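Local coordinates for N-acetylmuramoyl-L-alanine amidase domain-containing protein SAOUHSC_02979 (Staphylococcus aureus, PDB 5T1Q) that probably hydrolyses amide bonds of the bacterial cell wall, as a secreted amidase whose C-terminal part, described here, joins a glucosaminidase-like domain to a CHAP domain, at residues Pro18-Asn23 / Gly273-Trp278; Asn105-Gly110 / Ala137-Tyr142; Ile203-Leu208 / Arg224-Tyr229. One frame throughout, in Å; residues are numbered along the deposited sequence.

Contact 1. Residues Pro18-Asn23 / Gly273-Trp278; sequences PAQSFN and GDAHNW. With NA (sodium ion), chain E.
Gln20 and Ser21 face Gly273 and Asp274 as two irregular loops, with the CA atoms of Gln20 and Asp274 5.3 Å apart and no direct backbone-to-backbone hydrogen bond between the segments. The side chains join them. Gln20 has CG anti to its carbonyl carbon (chi1 -64°) and is extended beyond it. This reach brings its amide oxygen to the backbone of the other loop. Ala275 N donates to Gln20 OE1 at 3.0 Å, nearly along the C=O axis and close to straight at 167°. The methyl of Ala275 lies beside the same oxygen, Gln20 OE1 to Ala275 CB 3.3 Å. Ser21 OG donates to Asp274 OD1 at 2.7 Å, meeting the carboxylate from above its plane. A water adds a second donor to Asp274 OD1 and accepts from Gln20 N, 2.7 Å from each. One carboxylate oxygen thus ties together two neighbouring residues of the 18-23 loop. Within the second segment, Trp278 NE1 donates to Gly273 O at 2.9 Å and closes the 273-278 turn on itself. His276 O binds a sodium ion at 2.2 Å; Asn279, Asn280 and Glu302 also bind it. Gln20 and Ala275 both touch Cys253. That cysteine, with His314 and Glu331, fits a Cys-His-Glu triad, consistent with the papain-like active site of a CHAP domain, beside which the N-terminal loop is laid.

Contact 2. Residues Asn105-Gly110 / Ala137-Tyr142; sequences NHNLFG and AGFRKY
The end of strand 131-140, the second strand of a two-stranded antiparallel hairpin, meets the loop Asn105-Gly110 within the glucosaminidase-like domain, with Lys141 and Tyr142 against Asn105 and His106. Tyr142 N donates to Asn105 O at 3.0 Å, nearly straight at 169°. The next residue of the loop returns a bond: His106 ND1 donates to Tyr142 O at 3.1 Å, from above the carbonyl plane. Tyr142 is therefore held through both its backbone N and its backbone O. Asn105 OD1 takes Lys141 NZ at 3.2 Å, and a water bridges the same two atoms. The lysine chain runs extended to CE, then bends at chi4 (68°), which turns the ammonium back to the amide. The Asn107 amide lies against the strand. Asn107 ND2 makes a weak hydrogen bond to Arg140 O at 2.9 Å and a further hydrogen bond to Ile111 O. The same amide stands at the ring edge of Tyr142, Asn107 CG to Tyr142 CE1 3.7 Å, with the two planes 89° apart. A second water donates to Asn107 OD1 and, weakly, to Tyr142 OH. That hydroxyl is also hydrogen-bonded to Asp151. Asp151, in helix 145-158, also forms a salt bridge with Arg140. Phe139 presents the edge of its ring to Gly110, Phe139 CE2 to Gly110 O 3.5 Å. Buried asparagines of the loop thus bond the end of a hairpin strand and the residues after it, and the shared Asp151 ties this junction to a helix of the lysozyme-clan glucosaminidase fold.

Contact 3. Residues Ile203-Leu208 / Arg224-Tyr229; sequences IKHYQL and RSIKDY
A Schellman motif, with Gln207 at positive phi as its C-prime residue, ends helix 195-205, and Ile226 and Tyr229 of the chain 224-229 pack against His205 at this helix end. His205 lies at the centre of the contact. Its CG is anti to the backbone N (chi1 -174°), which carries the imidazole out between two side chains of the other segment. Over one face lies Ile226 CG2, 4.1 Å from His205 CE1. Over the opposite face Tyr229 makes an offset stack, with ring centroids 4.4 Å apart and planes at 18°. The overlap is shifted: His205 CD2 sits 3.5 Å from Tyr229 CZ, toward the hydroxyl end of the tyrosine ring. Tyr229 OH is hydrogen-bonded to Val54 N of strand 52-54. Ile226 CD1 lies at the ring edge of Tyr206, 4.0 Å from Tyr206 CD1. Gln207 sets CG against Ser225 O at 3.4 Å. Ser225 OG itself is hydrogen-bonded to Tyr222 O. No direct hydrogen bond joins the two segments. A water does so instead: it donates to His205 O at 2.7 Å and to Lys227 O at 2.9 Å, and accepts weakly from Gln207 NE2. The contact therefore rests on ring stacking and apolar packing, while the water satisfies a carbonyl on each side.

Contact 2 is the most buried of the three. Contacts 1 and 3 are partly buried and lie on opposite sides of the chain's centre, with their centres 35 Å apart. Contacts 2 and 3 follow one another along the chain. Contact 2 lies wholly in the glucosaminidase-like region, contact 3 through its 203-208 segment. Both fall between the two segments of contact 1, which brings the N-terminal loop to the CHAP domain. None of the contacts touches another. Contacts 1 and 2 use direct hydrogen bonds, through an amide oxygen, a serine hydroxyl and a carboxylate in contact 1 and through backbone, amide, imidazole and ammonium groups in contact 2. Contact 3 relies on stacking, apolar contacts and a bridging water.

Contact 1. Residues Pro18-Asn23 / Gly273-Trp278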
loop_
_atom_site.group_PDB
_atom_site.type_symbol
_atom_site.label_atom_id
_atom_site.label_comp_id
_atom_site.label_asym_id
_atom_site.label_seq_id
_atom_site.Cartn_x
_atom_site.Cartn_y
_atom_site.Cartn_z
ATOM N N PRO A 18 1.662 10.108 -9.833
ATOM C CA PRO A 18 1.711 10.123 -8.377
ATOM C C PRO A 18 2.813 11.029 -7.862
ATOM O O PRO A 18 3.929 10.988 -8.376
ATOM C CB PRO A 18 2.011 8.661 -8.029
ATOM C CG PRO A 18 1.415 7.893 -9.155
ATOM C CD PRO A 18 1.750 8.729 -10.356
ATOM N N ALA A 19 2.490 11.864 -6.883
ATOM C CA ALA A 19 3.479 12.752 -6.289
ATOM C C ALA A 19 4.520 11.945 -5.493
ATOM O O ALA A 19 4.167 11.036 -4.756
ATOM C CB ALA A 19 2.797 13.771 -5.383
ATOM N N GLN A 20 5.791 12.288 -5.670
ATOM C CA GLN A 20 6.906 11.653 -4.950
ATOM C C GLN A 20 7.380 12.482 -3.752
ATOM O O GLN A 20 8.229 12.025 -2.969
ATOM C CB GLN A 20 8.106 11.483 -5.887
ATOM C CG GLN A 20 7.876 10.539 -7.063
ATOM C CD GLN A 20 9.151 10.251 -7.822
ATOM O OE1 GLN A 20 10.193 10.872 -7.586
ATOM N NE2 GLN A 20 9.081 9.295 -8.740
ATOM N N SER A 21 6.893 13.713 -3.647
ATOM C CA SER A 21 7.284 14.595 -2.544
ATOM C C SER A 21 6.151 15.539 -2.204
ATOM O O SER A 21 5.248 15.731 -3.005
ATOM C CB SER A 21 8.540 15.403 -2.910
ATOM O OG SER A 21 8.322 16.229 -4.036
ATOM N N PHE A 22 6.195 16.104 -1.002
ATOM C CA PHE A 22 5.179 17.066 -0.583
ATOM C C PHE A 22 5.671 18.456 -0.885
ATOM O O PHE A 22 6.866 18.701 -0.946
ATOM C CB PHE A 22 4.891 16.988 0.913
ATOM C CG PHE A 22 4.324 15.676 1.358
ATOM C CD1 PHE A 22 3.057 15.290 0.967
ATOM C CD2 PHE A 22 5.035 14.854 2.222
ATOM C CE1 PHE A 22 2.522 14.096 1.396
ATOM C CE2 PHE A 22 4.497 13.664 2.658
ATOM C CZ PHE A 22 3.241 13.282 2.242
ATOM N N ASN A 23 4.734 19.367 -1.062
ATOM C CA ASN A 23 5.050 20.770 -1.263
ATOM C C ASN A 23 3.927 21.572 -0.592
ATOM O O ASN A 23 3.180 21.025 0.228
ATOM C CB ASN A 23 5.223 21.069 -2.766
ATOM C CG ASN A 23 4.044 20.595 -3.602
ATOM O OD1 ASN A 23 2.881 20.832 -3.263
ATOM N ND2 ASN A 23 4.342 19.919 -4.703
ATOM N N GLY A 273 12.978 16.416 -2.021
ATOM C CA GLY A 273 12.033 16.534 -3.141
ATOM C C GLY A 273 11.881 15.258 -3.966
ATOM O O GLY A 273 12.050 14.147 -3.451
ATOM N N ASP A 274 11.526 15.416 -5.243
ATOM C CA ASP A 274 11.380 14.263 -6.140
ATOM C C ASP A 274 12.710 13.544 -6.301
ATOM O O ASP A 274 13.769 14.147 -6.169
ATOM C CB ASP A 274 10.854 14.685 -7.501
ATOM C CG ASP A 274 9.510 15.395 -7.411
ATOM O OD1 ASP A 274 8.712 15.089 -6.493
ATOM O OD2 ASP A 274 9.267 16.263 -8.260
ATOM N N ALA A 275 12.628 12.267 -6.649
ATOM C CA ALA A 275 13.791 11.401 -6.726
ATOM C C ALA A 275 15.030 11.956 -7.431
ATOM O O ALA A 275 16.124 11.875 -6.891
ATOM C CB ALA A 275 13.397 10.071 -7.355
ATOM N N HIS A 276 14.866 12.510 -8.629
ATOM C CA HIS A 276 16.018 12.976 -9.385
ATOM C C HIS A 276 16.785 14.105 -8.710
ATOM O O HIS A 276 17.956 14.320 -9.041
ATOM C CB HIS A 276 15.623 13.398 -10.809
ATOM C CG HIS A 276 14.800 14.632 -10.862
ATOM N ND1 HIS A 276 15.307 15.832 -11.298
ATOM C CD2 HIS A 276 13.519 14.874 -10.489
ATOM C CE1 HIS A 276 14.367 16.758 -11.219
ATOM N NE2 HIS A 276 13.280 16.209 -10.713
ATOM N N ASN A 277 16.124 14.855 -7.820
ATOM C CA ASN A 277 16.790 15.923 -7.095
ATOM C C ASN A 277 17.546 15.444 -5.878
ATOM O O ASN A 277 18.208 16.238 -5.235
ATOM C CB ASN A 277 15.786 16.980 -6.625
ATOM C CG ASN A 277 15.394 17.941 -7.717
ATOM O OD1 ASN A 277 16.217 18.334 -8.539
ATOM N ND2 ASN A 277 14.140 18.371 -7.695
ATOM N N TRP A 278 17.455 14.160 -5.552
ATOM C CA TRP A 278 18.113 13.660 -4.342
ATOM C C TRP A 278 19.632 13.807 -4.333
ATOM O O TRP A 278 20.200 14.246 -3.335
ATOM C CB TRP A 278 17.712 12.209 -4.079
ATOM C CG TRP A 278 16.387 12.071 -3.367
ATOM C CD1 TRP A 278 15.258 12.791 -3.582
ATOM C CD2 TRP A 278 16.049 11.078 -2.397
ATOM N NE1 TRP A 278 14.242 12.350 -2.742
ATOM C CE2 TRP A 278 14.705 11.288 -2.024
ATOM C CE3 TRP A 278 16.756 10.026 -1.803
ATOM C CZ2 TRP A 278 14.058 10.500 -1.077
ATOM C CZ3 TRP A 278 16.116 9.253 -0.839
ATOM C CH2 TRP A 278 14.783 9.493 -0.492
HETATM NA NA NA E . 19.748 15.274 -9.880
HETATM O O HOH W 1 6.019 14.850 -6.492
HETATM O O HOH W 2 18.363 16.700 -10.991
HETATM O O HOH W 3 21.950 15.927 -11.022
#

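Contact 2. Residues Asn105-Gly110 / Ala137-Tyr142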
loop_
_atom_site.group_PDB
_atom_site.type_symbol
_atom_site.label_atom_id
_atom_site.label_comp_id
_atom_site.label_asym_id
_atom_site.label_seq_id
_atom_site.Cartn_x
_atom_site.Cartn_y
_atom_site.Cartn_z
ATOM N N ASN A 105 -11.521 12.173 9.898
ATOM C CA ASN A 105 -12.187 11.571 8.731
ATOM C C ASN A 105 -12.788 10.189 8.999
ATOM O O ASN A 105 -13.884 9.894 8.530
ATOM C CB ASN A 105 -11.212 11.566 7.567
ATOM C CG ASN A 105 -10.753 12.967 7.201
ATOM O OD1 ASN A 105 -11.555 13.906 7.157
ATOM N ND2 ASN A 105 -9.470 13.118 6.941
ATOM N N HIS A 106 -12.060 9.351 9.732
ATOM C CA HIS A 106 -12.542 8.026 10.173
ATOM C C HIS A 106 -13.028 7.049 9.069
ATOM O O HIS A 106 -13.762 6.103 9.361
ATOM C CB HIS A 106 -13.668 8.212 11.214
ATOM C CG HIS A 106 -13.292 9.072 12.387
ATOM N ND1 HIS A 106 -13.731 10.373 12.530
ATOM C CD2 HIS A 106 -12.542 8.807 13.484
ATOM C CE1 HIS A 106 -13.262 10.873 13.660
ATOM N NE2 HIS A 106 -12.541 9.943 14.259
ATOM N N ASN A 107 -12.608 7.268 7.825
ATOM C CA ASN A 107 -13.018 6.431 6.691
ATOM C C ASN A 107 -12.004 5.280 6.554
ATOM O O ASN A 107 -10.901 5.457 6.036
ATOM C CB ASN A 107 -13.085 7.311 5.438
ATOM C CG ASN A 107 -13.651 6.600 4.214
ATOM O OD1 ASN A 107 -13.741 5.374 4.154
ATOM N ND2 ASN A 107 -14.041 7.389 3.221
ATOM N N LEU A 108 -12.398 4.105 7.027
ATOM C CA LEU A 108 -11.530 2.936 7.044
ATOM C C LEU A 108 -11.504 2.107 5.772
ATOM O O LEU A 108 -10.573 1.306 5.584
ATOM C CB LEU A 108 -11.957 2.001 8.170
ATOM C CG LEU A 108 -11.999 2.567 9.574
ATOM C CD1 LEU A 108 -12.388 1.445 10.521
ATOM C CD2 LEU A 108 -10.660 3.170 9.959
ATOM N N PHE A 109 -12.492 2.289 4.902
ATOM C CA PHE A 109 -12.608 1.474 3.692
ATOM C C PHE A 109 -12.367 2.201 2.384
ATOM O O PHE A 109 -12.569 1.624 1.311
ATOM C CB PHE A 109 -13.991 0.818 3.685
ATOM C CG PHE A 109 -14.227 -0.051 4.864
ATOM C CD1 PHE A 109 -14.683 0.487 6.053
ATOM C CD2 PHE A 109 -13.946 -1.399 4.807
ATOM C CE1 PHE A 109 -14.864 -0.309 7.163
ATOM C CE2 PHE A 109 -14.134 -2.199 5.914
ATOM C CZ PHE A 109 -14.584 -1.655 7.094
ATOM N N GLY A 110 -11.929 3.450 2.456
ATOM C CA GLY A 110 -11.686 4.234 1.245
ATOM C C GLY A 110 -12.921 4.392 0.373
ATOM O O GLY A 110 -12.841 4.319 -0.855
ATOM N N ALA A 137 -10.210 13.079 -5.370
ATOM C CA ALA A 137 -11.636 12.798 -5.211
ATOM C C ALA A 137 -12.141 12.986 -3.781
ATOM O O ALA A 137 -11.368 12.944 -2.821
ATOM C CB ALA A 137 -11.931 11.384 -5.683
ATOM N N GLY A 138 -13.456 13.178 -3.664
ATOM C CA GLY A 138 -14.111 13.358 -2.379
ATOM C C GLY A 138 -14.380 12.022 -1.718
ATOM O O GLY A 138 -14.902 11.113 -2.340
ATOM N N PHE A 139 -14.001 11.905 -0.454
ATOM C CA PHE A 139 -14.211 10.688 0.317
ATOM C C PHE A 139 -15.156 10.986 1.453
ATOM O O PHE A 139 -15.208 12.111 1.951
ATOM C CB PHE A 139 -12.888 10.139 0.859
ATOM C CG PHE A 139 -12.053 9.443 -0.173
ATOM C CD1 PHE A 139 -11.224 10.163 -1.011
ATOM C CD2 PHE A 139 -12.082 8.055 -0.289
ATOM C CE1 PHE A 139 -10.436 9.522 -1.960
ATOM C CE2 PHE A 139 -11.291 7.399 -1.236
ATOM C CZ PHE A 139 -10.469 8.137 -2.077
ATOM N N ARG A 140 -15.894 9.963 1.861
ATOM C CA ARG A 140 -16.860 10.101 2.927
ATOM C C ARG A 140 -16.153 10.388 4.246
ATOM O O ARG A 140 -15.169 9.733 4.585
ATOM C CB ARG A 140 -17.729 8.841 3.028
ATOM C CG ARG A 140 -18.472 8.532 1.735
ATOM C CD ARG A 140 -19.463 7.385 1.868
ATOM N NE ARG A 140 -20.089 7.083 0.577
ATOM C CZ ARG A 140 -20.993 6.123 0.361
ATOM N NH1 ARG A 140 -21.415 5.349 1.350
ATOM N NH2 ARG A 140 -21.478 5.934 -0.868
ATOM N N LYS A 141 -16.644 11.407 4.945
ATOM C CA LYS A 141 -16.121 11.846 6.230
ATOM C C LYS A 141 -17.158 11.455 7.278
ATOM O O LYS A 141 -18.306 11.901 7.213
ATOM C CB LYS A 141 -15.923 13.361 6.189
ATOM C CG LYS A 141 -15.378 14.017 7.446
ATOM C CD LYS A 141 -15.306 15.522 7.226
ATOM C CE LYS A 141 -14.855 16.272 8.461
ATOM N NZ LYS A 141 -13.444 15.979 8.794
ATOM N N TYR A 142 -16.761 10.604 8.220
ATOM C CA TYR A 142 -17.667 10.110 9.250
ATOM C C TYR A 142 -17.372 10.731 10.606
ATOM O O TYR A 142 -16.252 11.166 10.842
ATOM C CB TYR A 142 -17.520 8.602 9.378
ATOM C CG TYR A 142 -17.701 7.832 8.094
ATOM C CD1 TYR A 142 -16.615 7.538 7.279
ATOM C CD2 TYR A 142 -18.953 7.367 7.708
ATOM C CE1 TYR A 142 -16.773 6.814 6.110
ATOM C CE2 TYR A 142 -19.118 6.643 6.541
ATOM C CZ TYR A 142 -18.025 6.365 5.746
ATOM O OH TYR A 142 -18.182 5.641 4.589
HETATM O O HOH W 4 -11.664 16.715 6.875
HETATM O O HOH W 5 -16.092 3.630 5.264
#

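Contact 3. Residues Ile203-Leu208 / Arg224-Tyr229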
loop_
_atom_site.group_PDB
_atom_site.type_symbol
_atom_site.label_atom_id
_atom_site.label_comp_id
_atom_site.label_asym_id
_atom_site.label_seq_id
_atom_site.Cartn_x
_atom_site.Cartn_y
_atom_site.Cartn_z
ATOM N N ILE A 203 -5.852 -11.839 4.469
ATOM C CA ILE A 203 -6.735 -12.788 5.141
ATOM C C ILE A 203 -5.972 -13.996 5.658
ATOM O O ILE A 203 -6.161 -14.410 6.809
ATOM C CB ILE A 203 -7.872 -13.239 4.207
ATOM C CG1 ILE A 203 -8.790 -12.040 3.897
ATOM C CG2 ILE A 203 -8.675 -14.370 4.846
ATOM C CD1 ILE A 203 -9.780 -12.288 2.795
ATOM N N LYS A 204 -5.120 -14.551 4.807
ATOM C CA LYS A 204 -4.336 -15.716 5.149
ATOM C C LYS A 204 -3.366 -15.461 6.305
ATOM O O LYS A 204 -3.421 -16.134 7.325
ATOM C CB LYS A 204 -3.554 -16.192 3.921
ATOM C CG LYS A 204 -2.683 -17.411 4.160
ATOM C CD LYS A 204 -1.999 -17.825 2.869
ATOM C CE LYS A 204 -1.041 -18.981 3.101
ATOM N NZ LYS A 204 -0.276 -19.309 1.864
ATOM N N HIS A 205 -2.508 -14.465 6.143
ATOM C CA HIS A 205 -1.477 -14.177 7.117
ATOM C C HIS A 205 -2.025 -13.731 8.480
ATOM O O HIS A 205 -1.529 -14.170 9.514
ATOM C CB HIS A 205 -0.497 -13.138 6.557
ATOM C CG HIS A 205 0.674 -12.886 7.445
ATOM N ND1 HIS A 205 0.800 -11.743 8.204
ATOM C CD2 HIS A 205 1.747 -13.656 7.738
ATOM C CE1 HIS A 205 1.914 -11.810 8.913
ATOM N NE2 HIS A 205 2.507 -12.960 8.649
ATOM N N TYR A 206 -3.040 -12.873 8.487
ATOM C CA TYR A 206 -3.602 -12.417 9.756
ATOM C C TYR A 206 -4.711 -13.327 10.315
ATOM O O TYR A 206 -5.319 -12.993 11.329
ATOM C CB TYR A 206 -4.010 -10.943 9.676
ATOM C CG TYR A 206 -2.799 -10.037 9.557
ATOM C CD1 TYR A 206 -1.989 -9.797 10.656
ATOM C CD2 TYR A 206 -2.452 -9.433 8.343
ATOM C CE1 TYR A 206 -0.870 -8.982 10.563
ATOM C CE2 TYR A 206 -1.335 -8.609 8.240
ATOM C CZ TYR A 206 -0.545 -8.391 9.360
ATOM O OH TYR A 206 0.569 -7.583 9.299
ATOM N N GLN A 207 -4.923 -14.482 9.671
ATOM C CA GLN A 207 -5.881 -15.497 10.110
ATOM C C GLN A 207 -7.261 -14.897 10.380
ATOM O O GLN A 207 -7.892 -15.157 11.421
ATOM C CB GLN A 207 -5.355 -16.208 11.360
ATOM C CG GLN A 207 -4.017 -16.913 11.192
ATOM C CD GLN A 207 -4.063 -18.170 10.326
ATOM O OE1 GLN A 207 -5.078 -18.850 10.233
ATOM N NE2 GLN A 207 -2.932 -18.497 9.723
ATOM N N LEU A 208 -7.738 -14.112 9.418
ATOM C CA LEU A 208 -8.992 -13.409 9.579
ATOM C C LEU A 208 -10.261 -14.273 9.463
ATOM O O LEU A 208 -11.349 -13.797 9.819
ATOM C CB LEU A 208 -9.048 -12.226 8.612
ATOM C CG LEU A 208 -7.878 -11.234 8.688
ATOM C CD1 LEU A 208 -8.074 -10.107 7.676
ATOM C CD2 LEU A 208 -7.719 -10.666 10.093
ATOM N N ARG A 224 -1.334 -15.203 18.989
ATOM C CA ARG A 224 -0.775 -16.554 19.038
ATOM C C ARG A 224 -1.044 -17.339 17.741
ATOM O O ARG A 224 -0.274 -18.233 17.388
ATOM C CB ARG A 224 -1.383 -17.315 20.222
ATOM C CG ARG A 224 -0.522 -18.426 20.791
ATOM C CD ARG A 224 -1.254 -19.082 21.955
ATOM N NE ARG A 224 -0.366 -19.442 23.064
ATOM C CZ ARG A 224 0.111 -18.572 23.964
ATOM N NH1 ARG A 224 0.895 -18.998 24.955
ATOM N NH2 ARG A 224 -0.174 -17.267 23.878
ATOM N N SER A 225 -2.130 -16.996 17.040
ATOM C CA SER A 225 -2.532 -17.700 15.807
ATOM C C SER A 225 -1.800 -17.258 14.540
ATOM O O SER A 225 -1.766 -18.005 13.562
ATOM C CB SER A 225 -4.036 -17.530 15.579
ATOM O OG SER A 225 -4.361 -16.166 15.383
ATOM N N ILE A 226 -1.244 -16.044 14.554
ATOM C CA ILE A 226 -0.525 -15.495 13.400
ATOM C C ILE A 226 0.803 -16.237 13.210
ATOM O O ILE A 226 1.689 -16.177 14.064
ATOM C CB ILE A 226 -0.269 -13.977 13.563
ATOM C CG1 ILE A 226 -1.600 -13.235 13.704
ATOM C CG2 ILE A 226 0.513 -13.425 12.371
ATOM C CD1 ILE A 226 -1.453 -11.777 14.064
ATOM N N LYS A 227 0.928 -16.938 12.089
ATOM C CA LYS A 227 2.133 -17.710 11.794
ATOM C C LYS A 227 3.059 -16.870 10.928
ATOM O O LYS A 227 2.615 -16.191 9.999
ATOM C CB LYS A 227 1.770 -19.034 11.110
ATOM C CG LYS A 227 0.787 -19.894 11.913
ATOM C CD LYS A 227 0.422 -21.186 11.186
ATOM C CE LYS A 227 -0.719 -21.938 11.863
ATOM N NZ LYS A 227 -0.400 -22.421 13.239
ATOM N N ASP A 228 4.345 -16.909 11.252
ATOM C CA ASP A 228 5.360 -16.140 10.528
ATOM C C ASP A 228 5.671 -16.736 9.174
ATOM O O ASP A 228 5.430 -17.916 8.938
ATOM C CB ASP A 228 6.664 -16.127 11.327
ATOM C CG ASP A 228 6.484 -15.585 12.722
ATOM O OD1 ASP A 228 5.740 -14.594 12.868
ATOM O OD2 ASP A 228 7.089 -16.148 13.661
ATOM N N TYR A 229 6.198 -15.899 8.288
ATOM C CA TYR A 229 6.664 -16.339 6.974
ATOM C C TYR A 229 8.094 -16.860 7.156
ATOM O O TYR A 229 8.824 -16.329 8.000
ATOM C CB TYR A 229 6.750 -15.164 5.994
ATOM C CG TYR A 229 5.464 -14.482 5.558
ATOM C CD1 TYR A 229 4.464 -15.191 4.879
ATOM C CD2 TYR A 229 5.318 -13.094 5.681
ATOM C CE1 TYR A 229 3.325 -14.552 4.424
ATOM C CE2 TYR A 229 4.189 -12.447 5.222
ATOM C CZ TYR A 229 3.194 -13.172 4.591
ATOM O OH TYR A 229 2.058 -12.521 4.136
HETATM O O HOH W 6 -0.177 -16.525 9.478
#